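Local coordinates for protein Succinylglutamatedesuccinylase/aspartoacylase (Rhodobacter sphaeroides 2.4.1, PDB 3CDX) that probably hydrolyses carbon-nitrogen bonds in linear amides as a metal-dependent hydrolase, and holds a calcium ion at its metal site, at residues V56-G61 / V89-A94; I138-D143 / E204-V209; A268-P273 / D331-V336. One frame throughout, in Å; residues are numbered along the deposited sequence.

Contact 1 of 3, residues V56-G61 / V89-A94; sequences VLLTGG and VIMLPA
Leu57 and Ile90 are paired on neighbouring parallel strands, their side chains on the same face, and Leu57 is the one to follow. Its CB leaves the sheet on the face shared with Thr59, Ile90 and Leu92 and packs on Ala142. CG, anti to the backbone N (chi1 164°), carries the branch back over the neighbouring strand, where CD1 settles 3.7 Å from Ile90 CG2. The same CD1 reaches Leu92 CD1 at 4.0 Å, so one methyl touches two residues of strand 87-92, while CD2 turns to Leu139. These strands and helix 68-79 make up a beta-alpha-beta unit in the catalytic domain; the helix covers part of the other face, where Leu58 and Met91 rest on Ile73, and helix 223-239 covers more of it. There Leu58 CD1 lies 4.0 Å from Met91 CG, the two running alongside in one direction. Four backbone hydrogen bonds hold the strands in step, among them Leu58 N to Ile90 O at 2.9 Å and Gly60 N to Leu92 O at 2.8 Å. Thr59 OG1 bonds Asp147 on the next strand. Beyond Gly60 the chain turns at Gly61, with positive phi (69°), toward the calcium ligands His63 and Glu66.

Contact 2 of 3, residues I138-D143 / E204-V209; sequences ILPMAD and ERRGIV
Ile208 lies against segment 138-143, with CD1 on the 3-10 turn at residues 139-141 and CG1 and CG2 on the carbonyls that follow it. CD1 lies 3.8 Å from Leu139 CD1, the two side chains running in opposite senses, and it also comes within 3.5 Å of Leu139 O. CG1 sits against Ala142 O, and CG2 rests 3.6 Å from Asp143 O. With CG1 anti to the carbonyl carbon (chi1 -66°), CG2 is directed at Asp143 while the longer branch runs on to Leu139.

Arg206 makes the second set of contacts. Its CD packs on Leu139 CD2 at 3.8 Å, and the guanidinium then passes the ring of Pro140, whose CG lies over one face, offset toward the rim and 3.5 Å from NH1. The chain is extended from CG to NE, and a salt bridge from NE to Asp135 OD1 holds the guanidinium under the proline at the exposed margin. Further in, Leu139 is backed by Phe199, Cys202 and Val203 of helix 199-205 and by Leu57.

The backbones meet through one weak hydrogen bond, Val209 N to Asp143 O at 3.5 Å, just where the chains enter the neighbouring parallel strands 144-148 and 209-214. Asp143 OD2 bonds Thr55 N, tying this corner to the next strand as well. Gly207, with positive phi (67°), ends helix 199-205 in a Schellman motif, its N bonded to Glu204 O, and from there the chain swings through Ile208 into strand 209-214 in the mixed sheet of the catalytic domain.

Contact 3 of 3, residues A268-P273 / D331-V336; sequences AYVMAP and DAVAVV
The ring of Tyr269 has Val335 CG1 over one face, a CH-pi contact of 4.1 Å to the ring centroid, 21° off the normal and offset toward the rim. Val335 CG2 meets the same ring at CD1 (3.5 Å), and Ala332 CB stands at the edge, near the ring plane. Tyrosine and valine project together from the sheet, as a non-hydrogen-bonded pair of an antiparallel ladder. That ladder joins strand 259-271 to strand 332-339 and contains a beta bulge: the register slips by one residue between Val270 and Met271, so that Val270 pairs with Ala334 but Met271 with Ala332.

Val333, the residue left over, marks a corner in its chain. Its N still bonds Val270 O at 2.7 Å, and Val270 N bonds Ala334 O, so both backbone polar groups of Val270 are used on this one neighbour. On the face away from the tyrosine, Val270 CG1 touches Val333 CG2 at 3.8 Å and its CG2 packs on Ala334 CB; Leu310, Ala294 and Tyr312 cover this apolar side.

On the tyrosine side Met271 folds back, bent at chi2 and chi3, which brings SD to 3.8 Å from Ala332 CB. Another subunit is near: Tyr269 packs on Trp38 and Asp331 OD1 hydrogen-bonds Ser36 OG, both of the third subunit. Past the bulge, Ala272 N bonds Asp331 O at 2.8 Å, with an N-H...O angle of 174°.

How the contacts relate
Contacts 1 and 2 belong to the same catalytic domain and touch through Leu57. Contact 1 is wholly buried, a parallel pairing held by regular backbone bonds between largely apolar faces. Contact 2 lies nearer the surface and rests mostly on side chains against side chains and carbonyls, with one weak backbone bond and an arginine at its exposed side. Contact 3 is also a buried strand pairing, but antiparallel and bulged. Contacts 1 and 3 both touch a neighbouring subunit, contact 3 with a hydrogen bond as well. The centre of contact 3 is about 31 Å from that of contact 1, on the opposite side of the chain's centre, and it lies away from the calcium site that contact 1 approaches.

Contact 1 of 3, residues V56-G61 / V89-A94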
ATOM      1  N   VAL A  56      -2.124   9.670  41.212  1.00 26.93           N
ATOM      2  CA  VAL A  56      -3.146   9.636  40.161  1.00 27.07           C
ATOM      3  C   VAL A  56      -2.500   9.553  38.790  1.00 26.20           C
ATOM      4  O   VAL A  56      -1.718  10.404  38.416  1.00 26.16           O
ATOM      5  CB  VAL A  56      -4.066  10.887  40.224  1.00 28.30           C
ATOM      6  CG1 VAL A  56      -5.042  10.892  39.060  1.00 26.52           C
ATOM      7  CG2 VAL A  56      -4.789  10.955  41.607  1.00 28.26           C
ATOM      8  N   LEU A  57      -2.843   8.518  38.029  1.00 26.12           N
ATOM      9  CA  LEU A  57      -2.272   8.365  36.692  1.00 24.92           C
ATOM     10  C   LEU A  57      -3.331   8.686  35.654  1.00 25.15           C
ATOM     11  O   LEU A  57      -4.414   8.082  35.654  1.00 25.39           O
ATOM     12  CB  LEU A  57      -1.682   6.968  36.504  1.00 24.90           C
ATOM     13  CG  LEU A  57      -1.359   6.474  35.081  1.00 24.76           C
ATOM     14  CD1 LEU A  57      -0.181   7.234  34.427  1.00 23.15           C
ATOM     15  CD2 LEU A  57      -1.127   4.969  35.098  1.00 23.78           C
ATOM     16  N   LEU A  58      -2.987   9.621  34.763  1.00 23.81           N
ATOM     17  CA  LEU A  58      -3.883  10.181  33.736  1.00 23.29           C
ATOM     18  C   LEU A  58      -3.303   9.864  32.363  1.00 23.19           C
ATOM     19  O   LEU A  58      -2.172  10.295  32.043  1.00 24.88           O
ATOM     20  CB  LEU A  58      -4.026  11.713  33.917  1.00 22.43           C
ATOM     21  CG  LEU A  58      -4.615  12.183  35.269  1.00 22.16           C
ATOM     22  CD1 LEU A  58      -4.573  13.647  35.375  1.00 21.60           C
ATOM     23  CD2 LEU A  58      -6.022  11.626  35.539  1.00 17.00           C
ATOM     24  N   THR A  59      -4.012   9.047  31.590  1.00 22.53           N
ATOM     25  CA  THR A  59      -3.505   8.669  30.273  1.00 22.12           C
ATOM     26  C   THR A  59      -4.470   9.110  29.199  1.00 21.81           C
ATOM     27  O   THR A  59      -5.687   9.063  29.404  1.00 21.27           O
ATOM     28  CB  THR A  59      -3.206   7.121  30.141  1.00 22.10           C
ATOM     29  OG1 THR A  59      -4.361   6.348  30.526  1.00 23.56           O
ATOM     30  CG2 THR A  59      -2.009   6.742  31.011  1.00 22.96           C
ATOM     31  N   GLY A  60      -3.923   9.569  28.071  1.00 22.08           N
ATOM     32  CA  GLY A  60      -4.705   9.892  26.892  1.00 21.82           C
ATOM     33  C   GLY A  60      -4.010   9.404  25.625  1.00 22.54           C
ATOM     34  O   GLY A  60      -2.827   9.062  25.653  1.00 22.32           O
ATOM     35  N   GLY A  61      -4.754   9.334  24.525  1.00 22.42           N
ATOM     36  CA  GLY A  61      -4.166   9.050  23.210  1.00 22.55           C
ATOM     37  C   GLY A  61      -3.653   7.627  23.090  1.00 23.21           C
ATOM     38  O   GLY A  61      -2.758   7.348  22.303  1.00 22.52           O
ATOM     39  N   VAL A  89       1.023  13.156  40.684  1.00 27.41           N
ATOM     40  CA  VAL A  89       0.270  13.141  39.417  1.00 26.49           C
ATOM     41  C   VAL A  89       1.234  12.780  38.263  1.00 26.06           C
ATOM     42  O   VAL A  89       2.238  13.458  38.047  1.00 24.97           O
ATOM     43  CB  VAL A  89      -0.409  14.491  39.128  1.00 26.91           C
ATOM     44  CG1 VAL A  89      -1.321  14.396  37.883  1.00 25.75           C
ATOM     45  CG2 VAL A  89      -1.238  14.963  40.373  1.00 25.40           C
ATOM     46  N   ILE A  90       0.919  11.681  37.580  1.00 25.29           N
ATOM     47  CA  ILE A  90       1.623  11.238  36.366  1.00 24.59           C
ATOM     48  C   ILE A  90       0.701  11.394  35.148  1.00 23.92           C
ATOM     49  O   ILE A  90      -0.403  10.838  35.127  1.00 24.63           O
ATOM     50  CB  ILE A  90       2.115   9.795  36.538  1.00 24.52           C
ATOM     51  CG1 ILE A  90       3.038   9.713  37.776  1.00 24.63           C
ATOM     52  CG2 ILE A  90       2.859   9.261  35.216  1.00 25.10           C
ATOM     53  CD1 ILE A  90       3.261   8.333  38.288  1.00 25.16           C
ATOM     54  N   MET A  91       1.167  12.129  34.136  1.00 23.96           N
ATOM     55  CA  MET A  91       0.345  12.564  32.979  1.00 22.96           C
ATOM     56  C   MET A  91       1.001  12.151  31.675  1.00 23.86           C
ATOM     57  O   MET A  91       2.105  12.587  31.384  1.00 23.68           O
ATOM     58  CB  MET A  91       0.119  14.086  33.009  1.00 23.27           C
ATOM     59  CG  MET A  91      -0.793  14.521  34.217  1.00 24.51           C
ATOM     60  SD  MET A  91      -0.749  16.283  34.693  1.00 19.75           S
ATOM     61  CE  MET A  91       0.953  16.379  35.255  1.00 21.62           C
ATOM     62  N   LEU A  92       0.343  11.240  30.941  1.00 23.81           N
ATOM     63  CA  LEU A  92       0.781  10.821  29.592  1.00 23.15           C
ATOM     64  C   LEU A  92      -0.357  11.143  28.694  1.00 20.98           C
ATOM     65  O   LEU A  92      -1.210  10.298  28.488  1.00 22.96           O
ATOM     66  CB  LEU A  92       1.119   9.306  29.508  1.00 22.19           C
ATOM     67  CG  LEU A  92       2.464   8.926  30.144  1.00 23.62           C
ATOM     68  CD1 LEU A  92       2.333   8.812  31.679  1.00 24.58           C
ATOM     69  CD2 LEU A  92       3.065   7.623  29.592  1.00 25.25           C
ATOM     70  N   PRO A  93      -0.397  12.377  28.156  1.00 21.02           N
ATOM     71  CA  PRO A  93      -1.550  12.777  27.349  1.00 20.19           C
ATOM     72  C   PRO A  93      -1.589  12.128  25.980  1.00 20.38           C
ATOM     73  O   PRO A  93      -2.629  12.129  25.348  1.00 20.49           O
ATOM     74  CB  PRO A  93      -1.321  14.270  27.136  1.00 21.05           C
ATOM     75  CG  PRO A  93       0.177  14.418  27.179  1.00 20.45           C
ATOM     76  CD  PRO A  93       0.606  13.466  28.261  1.00 19.43           C
ATOM     77  N   ALA A  94      -0.473  11.590  25.530  1.00 19.72           N
ATOM     78  CA  ALA A  94      -0.361  11.158  24.138  1.00 20.65           C
ATOM     79  C   ALA A  94       0.454   9.876  24.050  1.00 21.36           C
ATOM     80  O   ALA A  94       1.590   9.894  23.652  1.00 20.76           O
ATOM     81  CB  ALA A  94       0.259  12.288  23.300  1.00 20.23           C
TER

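Contact 2 of 3, residues I138-D143 / E204-V209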
ATOM      1  N   ILE A 138       4.858   2.067  34.278  1.00 29.02           N
ATOM      2  CA  ILE A 138       4.124   3.264  34.710  1.00 28.01           C
ATOM      3  C   ILE A 138       2.988   2.870  35.656  1.00 27.68           C
ATOM      4  O   ILE A 138       2.899   3.374  36.778  1.00 27.78           O
ATOM      5  CB  ILE A 138       3.602   4.088  33.463  1.00 28.23           C
ATOM      6  CG1 ILE A 138       4.786   4.563  32.594  1.00 25.63           C
ATOM      7  CG2 ILE A 138       2.716   5.234  33.900  1.00 26.76           C
ATOM      8  CD1 ILE A 138       5.846   5.501  33.307  1.00 23.30           C
ATOM      9  N   LEU A 139       2.141   1.951  35.205  1.00 27.22           N
ATOM     10  CA  LEU A 139       0.917   1.568  35.958  1.00 26.86           C
ATOM     11  C   LEU A 139       1.077   1.134  37.444  1.00 27.68           C
ATOM     12  O   LEU A 139       0.270   1.548  38.273  1.00 28.11           O
ATOM     13  CB  LEU A 139       0.093   0.560  35.165  1.00 25.25           C
ATOM     14  CG  LEU A 139      -1.214   0.088  35.767  1.00 25.58           C
ATOM     15  CD1 LEU A 139      -2.073   1.342  36.139  1.00 23.39           C
ATOM     16  CD2 LEU A 139      -1.945  -0.902  34.837  1.00 24.54           C
ATOM     17  N   PRO A 140       2.118   0.339  37.790  1.00 29.01           N
ATOM     18  CA  PRO A 140       2.256  -0.030  39.215  1.00 29.38           C
ATOM     19  C   PRO A 140       2.423   1.156  40.179  1.00 29.97           C
ATOM     20  O   PRO A 140       2.263   0.990  41.379  1.00 30.12           O
ATOM     21  CB  PRO A 140       3.535  -0.915  39.234  1.00 28.63           C
ATOM     22  CG  PRO A 140       3.614  -1.453  37.796  1.00 29.46           C
ATOM     23  CD  PRO A 140       3.182  -0.281  36.970  1.00 28.42           C
ATOM     24  N   MET A 141       2.804   2.329  39.686  1.00 30.62           N
ATOM     25  CA  MET A 141       2.970   3.500  40.586  1.00 29.56           C
ATOM     26  C   MET A 141       1.628   4.111  41.046  1.00 30.16           C
ATOM     27  O   MET A 141       1.600   4.901  41.965  1.00 30.60           O
ATOM     28  CB  MET A 141       3.815   4.578  39.922  1.00 30.38           C
ATOM     29  CG  MET A 141       5.351   4.289  39.899  1.00 31.06           C
ATOM     30  SD  MET A 141       6.292   5.618  39.111  1.00 27.10           S
ATOM     31  CE  MET A 141       5.907   5.415  37.370  1.00 28.89           C
ATOM     32  N   ALA A 142       0.518   3.727  40.414  1.00 29.64           N
ATOM     33  CA  ALA A 142      -0.779   4.396  40.610  1.00 28.45           C
ATOM     34  C   ALA A 142      -1.665   3.804  41.677  1.00 28.10           C
ATOM     35  O   ALA A 142      -1.740   2.598  41.836  1.00 27.39           O
ATOM     36  CB  ALA A 142      -1.571   4.433  39.300  1.00 28.02           C
ATOM     37  N   ASP A 143      -2.401   4.700  42.325  1.00 27.82           N
ATOM     38  CA  ASP A 143      -3.482   4.392  43.244  1.00 27.91           C
ATOM     39  C   ASP A 143      -4.819   4.459  42.513  1.00 28.40           C
ATOM     40  O   ASP A 143      -5.770   3.717  42.825  1.00 27.42           O
ATOM     41  CB  ASP A 143      -3.430   5.437  44.369  1.00 28.10           C
ATOM     42  CG  ASP A 143      -2.198   5.249  45.223  1.00 29.85           C
ATOM     43  OD1 ASP A 143      -2.102   4.185  45.841  1.00 33.00           O
ATOM     44  OD2 ASP A 143      -1.287   6.086  45.208  1.00 31.80           O
ATOM     45  N   GLU A 204      -7.278  -3.024  36.353  1.00 32.76           N
ATOM     46  CA  GLU A 204      -8.179  -3.862  37.132  1.00 33.79           C
ATOM     47  C   GLU A 204      -7.459  -5.083  37.681  1.00 33.93           C
ATOM     48  O   GLU A 204      -7.566  -5.369  38.872  1.00 35.04           O
ATOM     49  CB  GLU A 204      -9.448  -4.216  36.343  1.00 33.20           C
ATOM     50  CG  GLU A 204     -10.548  -3.123  36.530  1.00 35.97           C
ATOM     51  CD  GLU A 204     -11.553  -3.028  35.373  1.00 37.92           C
ATOM     52  OE1 GLU A 204     -11.536  -3.933  34.523  1.00 35.21           O
ATOM     53  OE2 GLU A 204     -12.362  -2.039  35.317  1.00 37.57           O
ATOM     54  N   ARG A 205      -6.689  -5.764  36.844  1.00 34.10           N
ATOM     55  CA  ARG A 205      -5.933  -6.934  37.297  1.00 34.20           C
ATOM     56  C   ARG A 205      -5.007  -6.604  38.476  1.00 34.30           C
ATOM     57  O   ARG A 205      -4.864  -7.407  39.399  1.00 34.96           O
ATOM     58  CB  ARG A 205      -5.126  -7.531  36.152  1.00 34.55           C
ATOM     59  N   ARG A 206      -4.397  -5.423  38.449  1.00 33.47           N
ATOM     60  CA  ARG A 206      -3.545  -4.952  39.532  1.00 32.63           C
ATOM     61  C   ARG A 206      -4.323  -4.381  40.733  1.00 32.69           C
ATOM     62  O   ARG A 206      -3.727  -3.922  41.715  1.00 32.37           O
ATOM     63  CB  ARG A 206      -2.576  -3.902  38.984  1.00 33.14           C
ATOM     64  CG  ARG A 206      -1.463  -4.487  38.109  1.00 31.94           C
ATOM     65  CD  ARG A 206      -0.613  -3.386  37.380  1.00 32.01           C
ATOM     66  NE  ARG A 206       0.365  -4.035  36.509  1.00 27.88           N
ATOM     67  CZ  ARG A 206       1.522  -4.564  36.912  1.00 29.18           C
ATOM     68  NH1 ARG A 206       1.882  -4.487  38.174  1.00 28.81           N
ATOM     69  NH2 ARG A 206       2.332  -5.170  36.039  1.00 31.13           N
ATOM     70  N   GLY A 207      -5.655  -4.398  40.661  1.00 32.64           N
ATOM     71  CA  GLY A 207      -6.481  -3.944  41.785  1.00 31.90           C
ATOM     72  C   GLY A 207      -6.397  -2.458  42.099  1.00 31.18           C
ATOM     73  O   GLY A 207      -6.604  -2.040  43.239  1.00 31.81           O
ATOM     74  N   ILE A 208      -6.075  -1.666  41.081  1.00 30.37           N
ATOM     75  CA  ILE A 208      -6.028  -0.194  41.140  1.00 28.43           C
ATOM     76  C   ILE A 208      -7.406   0.321  40.701  1.00 28.11           C
ATOM     77  O   ILE A 208      -8.029  -0.274  39.824  1.00 28.02           O
ATOM     78  CB  ILE A 208      -4.903   0.299  40.141  1.00 29.65           C
ATOM     79  CG1 ILE A 208      -3.514  -0.170  40.623  1.00 28.33           C
ATOM     80  CG2 ILE A 208      -4.965   1.808  39.852  1.00 22.51           C
ATOM     81  CD1 ILE A 208      -2.465  -0.340  39.508  1.00 27.96           C
ATOM     82  N   VAL A 209      -7.903   1.390  41.317  1.00 27.30           N
ATOM     83  CA  VAL A 209      -9.173   2.001  40.878  1.00 28.08           C
ATOM     84  C   VAL A 209      -9.046   2.484  39.419  1.00 27.51           C
ATOM     85  O   VAL A 209      -8.139   3.218  39.087  1.00 27.77           O
ATOM     86  CB  VAL A 209      -9.606   3.157  41.784  1.00 27.99           C
ATOM     87  CG1 VAL A 209     -10.838   3.799  41.248  1.00 28.61           C
ATOM     88  CG2 VAL A 209      -9.853   2.635  43.244  1.00 29.67           C
TER

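Contact 3 of 3, residues A268-P273 / D331-V336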
ATOM      1  N   ALA A 268     -29.162  -4.731  24.055  1.00 35.55           N
ATOM      2  CA  ALA A 268     -28.646  -3.325  24.098  1.00 34.45           C
ATOM      3  C   ALA A 268     -27.934  -2.840  22.816  1.00 33.90           C
ATOM      4  O   ALA A 268     -27.845  -1.656  22.581  1.00 34.35           O
ATOM      5  CB  ALA A 268     -27.727  -3.132  25.303  1.00 33.76           C
ATOM      6  N   TYR A 269     -27.438  -3.764  22.004  1.00 33.63           N
ATOM      7  CA  TYR A 269     -26.721  -3.463  20.761  1.00 33.92           C
ATOM      8  C   TYR A 269     -27.618  -3.608  19.537  1.00 34.95           C
ATOM      9  O   TYR A 269     -28.218  -4.683  19.307  1.00 35.56           O
ATOM     10  CB  TYR A 269     -25.542  -4.429  20.612  1.00 34.49           C
ATOM     11  CG  TYR A 269     -24.565  -4.313  21.750  1.00 34.68           C
ATOM     12  CD1 TYR A 269     -23.386  -3.589  21.599  1.00 35.05           C
ATOM     13  CD2 TYR A 269     -24.826  -4.902  22.985  1.00 35.78           C
ATOM     14  CE1 TYR A 269     -22.487  -3.462  22.640  1.00 35.37           C
ATOM     15  CE2 TYR A 269     -23.919  -4.783  24.049  1.00 35.21           C
ATOM     16  CZ  TYR A 269     -22.759  -4.063  23.857  1.00 35.56           C
ATOM     17  OH  TYR A 269     -21.861  -3.907  24.881  1.00 36.28           O
ATOM     18  N   VAL A 270     -27.721  -2.546  18.747  1.00 34.18           N
ATOM     19  CA  VAL A 270     -28.358  -2.653  17.454  1.00 33.81           C
ATOM     20  C   VAL A 270     -27.276  -2.967  16.462  1.00 34.29           C
ATOM     21  O   VAL A 270     -26.369  -2.165  16.238  1.00 34.44           O
ATOM     22  CB  VAL A 270     -29.096  -1.367  17.033  1.00 33.03           C
ATOM     23  CG1 VAL A 270     -29.905  -1.619  15.736  1.00 33.05           C
ATOM     24  CG2 VAL A 270     -29.949  -0.880  18.180  1.00 33.69           C
ATOM     25  N   MET A 271     -27.383  -4.135  15.854  1.00 34.37           N
ATOM     26  CA  MET A 271     -26.366  -4.625  14.949  1.00 33.97           C
ATOM     27  C   MET A 271     -26.801  -4.497  13.478  1.00 33.41           C
ATOM     28  O   MET A 271     -27.967  -4.701  13.141  1.00 32.87           O
ATOM     29  CB  MET A 271     -26.059  -6.077  15.305  1.00 34.82           C
ATOM     30  CG  MET A 271     -25.641  -6.283  16.792  1.00 36.45           C
ATOM     31  SD  MET A 271     -24.070  -5.580  17.309  1.00 36.69           S
ATOM     32  CE  MET A 271     -22.899  -6.507  16.329  1.00 40.50           C
ATOM     33  N   ALA A 272     -25.862  -4.131  12.609  1.00 32.44           N
ATOM     34  CA  ALA A 272     -26.101  -4.168  11.159  1.00 31.73           C
ATOM     35  C   ALA A 272     -26.005  -5.608  10.582  1.00 31.55           C
ATOM     36  O   ALA A 272     -24.926  -6.226  10.642  1.00 31.14           O
ATOM     37  CB  ALA A 272     -25.105  -3.243  10.433  1.00 31.42           C
ATOM     38  N   PRO A 273     -27.114  -6.142  10.020  1.00 30.74           N
ATOM     39  CA  PRO A 273     -27.007  -7.484   9.428  1.00 31.01           C
ATOM     40  C   PRO A 273     -26.452  -7.460   8.019  1.00 30.73           C
ATOM     41  O   PRO A 273     -26.072  -8.500   7.476  1.00 30.54           O
ATOM     42  CB  PRO A 273     -28.465  -7.977   9.408  1.00 31.35           C
ATOM     43  CG  PRO A 273     -29.316  -6.820   9.942  1.00 30.20           C
ATOM     44  CD  PRO A 273     -28.488  -5.616   9.934  1.00 30.59           C
ATOM     45  N   ASP A 331     -21.322  -4.625  12.418  1.00 33.75           N
ATOM     46  CA  ASP A 331     -21.028  -3.425  13.227  1.00 32.77           C
ATOM     47  C   ASP A 331     -22.232  -3.165  14.090  1.00 32.51           C
ATOM     48  O   ASP A 331     -23.369  -3.425  13.686  1.00 31.11           O
ATOM     49  CB  ASP A 331     -20.861  -2.162  12.359  1.00 33.46           C
ATOM     50  CG  ASP A 331     -19.566  -2.140  11.524  1.00 35.26           C
ATOM     51  OD1 ASP A 331     -18.617  -2.916  11.780  1.00 36.78           O
ATOM     52  OD2 ASP A 331     -19.506  -1.305  10.594  1.00 36.95           O
ATOM     53  N   ALA A 332     -22.009  -2.601  15.269  1.00 32.65           N
ATOM     54  CA  ALA A 332     -23.140  -2.059  16.029  1.00 32.10           C
ATOM     55  C   ALA A 332     -23.409  -0.654  15.484  1.00 31.51           C
ATOM     56  O   ALA A 332     -22.466   0.085  15.179  1.00 31.58           O
ATOM     57  CB  ALA A 332     -22.810  -2.013  17.513  1.00 32.31           C
ATOM     58  N   VAL A 333     -24.673  -0.272  15.360  1.00 30.11           N
ATOM     59  CA  VAL A 333     -25.007   1.093  14.923  1.00 28.84           C
ATOM     60  C   VAL A 333     -25.557   1.941  16.094  1.00 29.08           C
ATOM     61  O   VAL A 333     -25.762   3.161  15.978  1.00 28.84           O
ATOM     62  CB  VAL A 333     -25.926   1.070  13.684  1.00 28.25           C
ATOM     63  CG1 VAL A 333     -25.170   0.449  12.494  1.00 28.33           C
ATOM     64  CG2 VAL A 333     -27.226   0.307  13.943  1.00 25.04           C
ATOM     65  N   ALA A 334     -25.759   1.265  17.226  1.00 27.78           N
ATOM     66  CA  ALA A 334     -26.223   1.857  18.478  1.00 27.11           C
ATOM     67  C   ALA A 334     -26.006   0.863  19.599  1.00 27.65           C
ATOM     68  O   ALA A 334     -26.119  -0.349  19.414  1.00 28.82           O
ATOM     69  CB  ALA A 334     -27.717   2.269  18.420  1.00 25.63           C
ATOM     70  N   VAL A 335     -25.677   1.409  20.759  1.00 28.85           N
ATOM     71  CA  VAL A 335     -25.614   0.699  22.016  1.00 28.43           C
ATOM     72  C   VAL A 335     -26.421   1.566  22.978  1.00 29.16           C
ATOM     73  O   VAL A 335     -26.142   2.770  23.141  1.00 27.73           O
ATOM     74  CB  VAL A 335     -24.182   0.568  22.527  1.00 29.52           C
ATOM     75  CG1 VAL A 335     -24.159  -0.261  23.845  1.00 29.21           C
ATOM     76  CG2 VAL A 335     -23.280  -0.058  21.461  1.00 26.60           C
ATOM     77  N   VAL A 336     -27.426   0.937  23.584  1.00 28.41           N
ATOM     78  CA  VAL A 336     -28.349   1.615  24.522  1.00 29.41           C
ATOM     79  C   VAL A 336     -27.961   1.311  25.981  1.00 29.31           C
ATOM     80  O   VAL A 336     -27.683   0.142  26.342  1.00 29.58           O
ATOM     81  CB  VAL A 336     -29.811   1.187  24.203  1.00 28.36           C
ATOM     82  CG1 VAL A 336     -30.846   1.845  25.136  1.00 27.29           C
ATOM     83  CG2 VAL A 336     -30.109   1.499  22.728  1.00 29.25           C
TER